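Long-range contact in UDP-N-Acetylenolpyruvylglucosamine Reductase (Thermus caldophilus, PDB 2GQT), which reduces UDP-N-acetylenolpyruvylglucosamine to UDP-N-acetylmuramate with FAD and NADPH, a step in peptidoglycan and cell wall formation: residues Cys199-Ile213 / Val251-Trp264. Numbering follows the deposited sequence.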
# COMPACT_ATOMS: atom_id res chain seq x y z
N CYS A 199 6.83 -0.91 7.25
CA CYS A 199 8.28 -0.82 7.29
C CYS A 199 8.76 0.51 6.68
O CYS A 199 8.50 0.79 5.51
CB CYS A 199 8.92 -2.02 6.59
SG CYS A 199 8.75 -3.60 7.46
N ALA A 200 9.42 1.33 7.50
CA ALA A 200 9.98 2.61 7.07
C ALA A 200 11.07 2.43 6.03
O ALA A 200 11.09 3.14 5.02
CB ALA A 200 10.53 3.39 8.27
N PHE A 201 11.96 1.49 6.29
CA PHE A 201 13.18 1.31 5.51
C PHE A 201 13.20 -0.00 4.75
O PHE A 201 12.57 -0.98 5.16
CB PHE A 201 14.42 1.42 6.41
CG PHE A 201 14.59 2.78 7.03
CD1 PHE A 201 14.22 3.02 8.36
CD2 PHE A 201 15.10 3.84 6.29
CE1 PHE A 201 14.36 4.28 8.92
CE2 PHE A 201 15.24 5.11 6.85
CZ PHE A 201 14.88 5.32 8.17
N LYS A 202 13.94 0.01 3.64
CA LYS A 202 14.31 -1.20 2.90
C LYS A 202 15.42 -1.94 3.63
O LYS A 202 16.17 -1.34 4.40
CB LYS A 202 14.84 -0.82 1.52
CG LYS A 202 13.82 -0.21 0.58
CD LYS A 202 14.47 0.14 -0.76
CE LYS A 202 13.43 0.47 -1.82
NZ LYS A 202 12.77 1.77 -1.56
N ASN A 203 15.55 -3.24 3.36
CA ASN A 203 16.68 -4.01 3.87
C ASN A 203 17.88 -3.99 2.92
O ASN A 203 17.72 -4.22 1.71
CB ASN A 203 16.25 -5.46 4.14
CG ASN A 203 15.18 -5.57 5.21
OD1 ASN A 203 15.11 -4.75 6.13
ND2 ASN A 203 14.35 -6.60 5.11
N PRO A 204 19.08 -3.69 3.45
CA PRO A 204 20.29 -3.84 2.64
C PRO A 204 20.51 -5.31 2.28
O PRO A 204 19.98 -6.19 2.98
CB PRO A 204 21.40 -3.34 3.56
CG PRO A 204 20.72 -2.52 4.59
CD PRO A 204 19.40 -3.19 4.80
N PRO A 205 21.27 -5.60 1.20
CA PRO A 205 21.54 -6.99 0.84
C PRO A 205 22.14 -7.80 2.00
O PRO A 205 23.20 -7.45 2.52
CB PRO A 205 22.55 -6.88 -0.32
CG PRO A 205 23.04 -5.45 -0.29
CD PRO A 205 21.89 -4.66 0.25
N GLY A 206 21.42 -8.85 2.40
CA GLY A 206 21.89 -9.75 3.46
C GLY A 206 21.83 -9.15 4.85
O GLY A 206 22.50 -9.63 5.77
N GLN A 207 21.02 -8.11 5.00
CA GLN A 207 20.85 -7.40 6.27
C GLN A 207 19.37 -7.18 6.57
O GLN A 207 18.53 -7.33 5.69
CB GLN A 207 21.60 -6.06 6.24
CG GLN A 207 23.13 -6.18 6.15
CD GLN A 207 23.81 -4.90 5.69
OE1 GLN A 207 23.49 -3.80 6.15
NE2 GLN A 207 24.76 -5.03 4.77
N SER A 208 19.07 -6.82 7.82
CA SER A 208 17.70 -6.51 8.24
C SER A 208 17.62 -5.12 8.86
O SER A 208 18.29 -4.85 9.85
CB SER A 208 17.19 -7.55 9.24
OG SER A 208 16.05 -7.07 9.94
N ALA A 209 16.79 -4.26 8.27
CA ALA A 209 16.60 -2.89 8.77
C ALA A 209 16.16 -2.85 10.24
O ALA A 209 16.77 -2.14 11.04
CB ALA A 209 15.62 -2.12 7.89
N GLY A 210 15.13 -3.61 10.58
CA GLY A 210 14.62 -3.65 11.95
C GLY A 210 15.66 -4.08 12.96
O GLY A 210 15.83 -3.44 14.00
N ARG A 211 16.37 -5.16 12.65
CA ARG A 211 17.43 -5.68 13.51
C ARG A 211 18.60 -4.69 13.62
O ARG A 211 19.11 -4.47 14.72
CB ARG A 211 17.91 -7.05 13.03
CG ARG A 211 18.48 -7.93 14.13
CD ARG A 211 18.68 -9.37 13.67
NE ARG A 211 17.47 -9.92 13.06
CZ ARG A 211 17.39 -10.37 11.80
NH1 ARG A 211 18.46 -10.36 11.01
NH2 ARG A 211 16.24 -10.83 11.35
N LEU A 212 19.00 -4.10 12.50
CA LEU A 212 20.07 -3.10 12.49
C LEU A 212 19.72 -1.90 13.37
O LEU A 212 20.52 -1.46 14.18
CB LEU A 212 20.42 -2.61 11.08
CG LEU A 212 21.25 -3.52 10.16
CD1 LEU A 212 21.21 -2.99 8.73
CD2 LEU A 212 22.70 -3.68 10.64
N ILE A 213 18.50 -1.39 13.20
CA ILE A 213 18.03 -0.24 13.97
C ILE A 213 17.98 -0.59 15.46
O ILE A 213 18.43 0.20 16.30
CB ILE A 213 16.68 0.27 13.43
CG1 ILE A 213 16.87 0.89 12.03
CG2 ILE A 213 16.05 1.30 14.38
CD1 ILE A 213 15.58 1.07 11.22
N VAL A 251 13.76 10.04 10.27
CA VAL A 251 14.37 9.31 9.16
C VAL A 251 15.84 9.70 8.98
O VAL A 251 16.72 8.83 8.87
CB VAL A 251 13.56 9.50 7.86
CG1 VAL A 251 14.33 9.03 6.64
CG2 VAL A 251 12.23 8.75 7.96
N ARG A 252 16.11 11.00 8.96
CA ARG A 252 17.47 11.50 8.81
C ARG A 252 18.36 11.05 9.98
O ARG A 252 19.53 10.74 9.79
CB ARG A 252 17.49 13.01 8.66
CG ARG A 252 16.98 13.50 7.32
CD ARG A 252 17.35 14.96 7.08
NE ARG A 252 16.87 15.82 8.15
CZ ARG A 252 15.64 16.33 8.23
NH1 ARG A 252 14.74 16.06 7.30
NH2 ARG A 252 15.32 17.11 9.25
N ARG A 253 17.80 11.01 11.18
CA ARG A 253 18.54 10.55 12.34
C ARG A 253 18.97 9.09 12.20
O ARG A 253 20.10 8.74 12.53
CB ARG A 253 17.72 10.75 13.61
CG ARG A 253 17.52 12.22 13.98
CD ARG A 253 18.65 12.72 14.85
NE ARG A 253 18.49 12.21 16.21
CZ ARG A 253 19.47 11.74 16.96
NH1 ARG A 253 20.71 11.70 16.46
NH2 ARG A 253 19.22 11.30 18.18
N VAL A 254 18.08 8.26 11.67
CA VAL A 254 18.43 6.86 11.40
C VAL A 254 19.52 6.78 10.34
O VAL A 254 20.48 6.02 10.47
CB VAL A 254 17.21 5.98 10.99
CG1 VAL A 254 17.64 4.57 10.58
CG2 VAL A 254 16.19 5.92 12.12
N GLN A 255 19.37 7.58 9.28
CA GLN A 255 20.30 7.56 8.17
C GLN A 255 21.69 8.11 8.52
O GLN A 255 22.67 7.80 7.85
CB GLN A 255 19.69 8.29 6.97
CG GLN A 255 18.50 7.54 6.37
CD GLN A 255 17.83 8.30 5.24
OE1 GLN A 255 17.78 9.52 5.25
NE2 GLN A 255 17.30 7.55 4.27
N GLU A 256 21.78 8.93 9.58
CA GLU A 256 23.09 9.34 10.11
C GLU A 256 23.85 8.11 10.63
O GLU A 256 25.08 8.06 10.54
CB GLU A 256 22.94 10.42 11.20
CG GLU A 256 24.26 11.01 11.71
CD GLU A 256 24.08 12.22 12.61
OE1 GLU A 256 23.58 13.26 12.12
OE2 GLU A 256 24.46 12.13 13.79
N GLU A 257 23.13 7.10 11.11
CA GLU A 257 23.73 5.90 11.72
C GLU A 257 23.84 4.68 10.82
O GLU A 257 24.73 3.85 11.01
CB GLU A 257 22.92 5.47 12.94
CG GLU A 257 22.84 6.52 14.03
CD GLU A 257 24.21 7.00 14.47
OE1 GLU A 257 25.04 6.17 14.87
OE2 GLU A 257 24.44 8.22 14.41
N LEU A 258 22.91 4.56 9.87
CA LEU A 258 22.78 3.37 9.02
C LEU A 258 22.46 3.79 7.59
O LEU A 258 21.56 4.59 7.37
CB LEU A 258 21.67 2.45 9.55
CG LEU A 258 21.89 1.74 10.89
CD1 LEU A 258 20.57 1.36 11.53
CD2 LEU A 258 22.81 0.53 10.72
N PRO A 259 23.22 3.27 6.60
CA PRO A 259 22.91 3.58 5.20
C PRO A 259 21.63 2.89 4.70
O PRO A 259 21.68 1.98 3.86
CB PRO A 259 24.14 3.06 4.45
CG PRO A 259 24.64 1.95 5.29
CD PRO A 259 24.39 2.37 6.71
N LEU A 260 20.48 3.32 5.22
CA LEU A 260 19.19 2.75 4.85
C LEU A 260 18.42 3.67 3.91
O LEU A 260 18.46 4.90 4.07
CB LEU A 260 18.35 2.46 6.10
CG LEU A 260 18.85 1.40 7.09
CD1 LEU A 260 17.99 1.38 8.33
CD2 LEU A 260 18.90 0.02 6.44
N GLU A 261 17.72 3.08 2.94
CA GLU A 261 16.85 3.83 2.03
C GLU A 261 15.40 3.65 2.46
O GLU A 261 15.03 2.59 2.96
CB GLU A 261 17.04 3.37 0.57
CG GLU A 261 18.41 3.71 -0.05
CD GLU A 261 18.65 5.20 -0.25
OE1 GLU A 261 17.71 5.92 -0.65
OE2 GLU A 261 19.79 5.66 -0.02
N LEU A 262 14.59 4.68 2.25
CA LEU A 262 13.16 4.63 2.57
C LEU A 262 12.40 3.64 1.71
O LEU A 262 12.60 3.57 0.49
CB LEU A 262 12.52 6.00 2.40
CG LEU A 262 12.59 6.99 3.56
CD1 LEU A 262 11.84 8.25 3.16
CD2 LEU A 262 12.00 6.39 4.83
N GLU A 263 11.52 2.88 2.35
CA GLU A 263 10.55 2.05 1.66
C GLU A 263 9.32 2.89 1.31
O GLU A 263 8.70 2.70 0.25
CB GLU A 263 10.17 0.85 2.54
CG GLU A 263 9.12 -0.09 1.96
CD GLU A 263 9.62 -0.99 0.84
OE1 GLU A 263 10.75 -0.80 0.35
OE2 GLU A 263 8.87 -1.89 0.41
N TRP A 264 8.97 3.84 2.18
CA TRP A 264 7.84 4.74 1.92
C TRP A 264 8.07 5.58 0.69
O TRP A 264 9.20 5.94 0.37
CB TRP A 264 7.63 5.73 3.05
CG TRP A 264 7.35 5.17 4.36
CD1 TRP A 264 6.67 4.02 4.65
CD2 TRP A 264 7.71 5.75 5.61
NE1 TRP A 264 6.60 3.85 6.01
CE2 TRP A 264 7.22 4.90 6.62
CE3 TRP A 264 8.40 6.91 5.96
CZ2 TRP A 264 7.42 5.17 7.97
CZ3 TRP A 264 8.59 7.18 7.30
CH2 TRP A 264 8.10 6.32 8.29
O HOH W 1 17.88 0.22 2.86
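Phe201 and Leu260 pack at about a right angle in the apolar centre of this contact, within the C-terminal domain of the MurB fold. CD1 of Leu260 lies over one face of the Phe201 ring, 4.3 Å from its centroid, a CH-pi contact. The far end of the ring meets helix 244-257, where CE1 of Phe201 touches CG1 of Val254 at 3.7 Å. CG of Phe201 sits beside the backbone N (chi1 -64°), which sends the ring toward this helix. The two methyl branches of Leu260 part: Leu260 CD1 meets Ile213 CD1 on helix 209-215, and Leu260 CD2 meets Pro204 CG at 3.6 Å. Leu258 CD1 extends the apolar layer along Ile213 CG1, and Ile228 of strand 226-228 also touches Ile213 and Val254.

CA and CB of Ala200 lie over one face of the Trp264 indole. A single beta bridge joins the backbones at Phe201 and Leu262. Glu263 N donates to Ala200 O (2.7 Å), and Lys202 N donates nearly straight to Glu261 O (2.9 Å). A water extends this pairing, donating to Lys202 O and accepting from Glu261 N.

The polar edge borders the active site. Cys199 is probably the proton donor, and the Glu263 side chain lies against Arg152, a probable active-site residue. The Glu263 side chain also comes within about 5 Å of the bound FAD. Glu263 OE1 forms a long salt bridge with Lys202 NZ, 3.8 Å. The lysine chain bends at its last torsion (chi4 70°), and Lys202 NZ donates to Leu262 O at 2.7 Å, tilted 22° from the carbonyl plane.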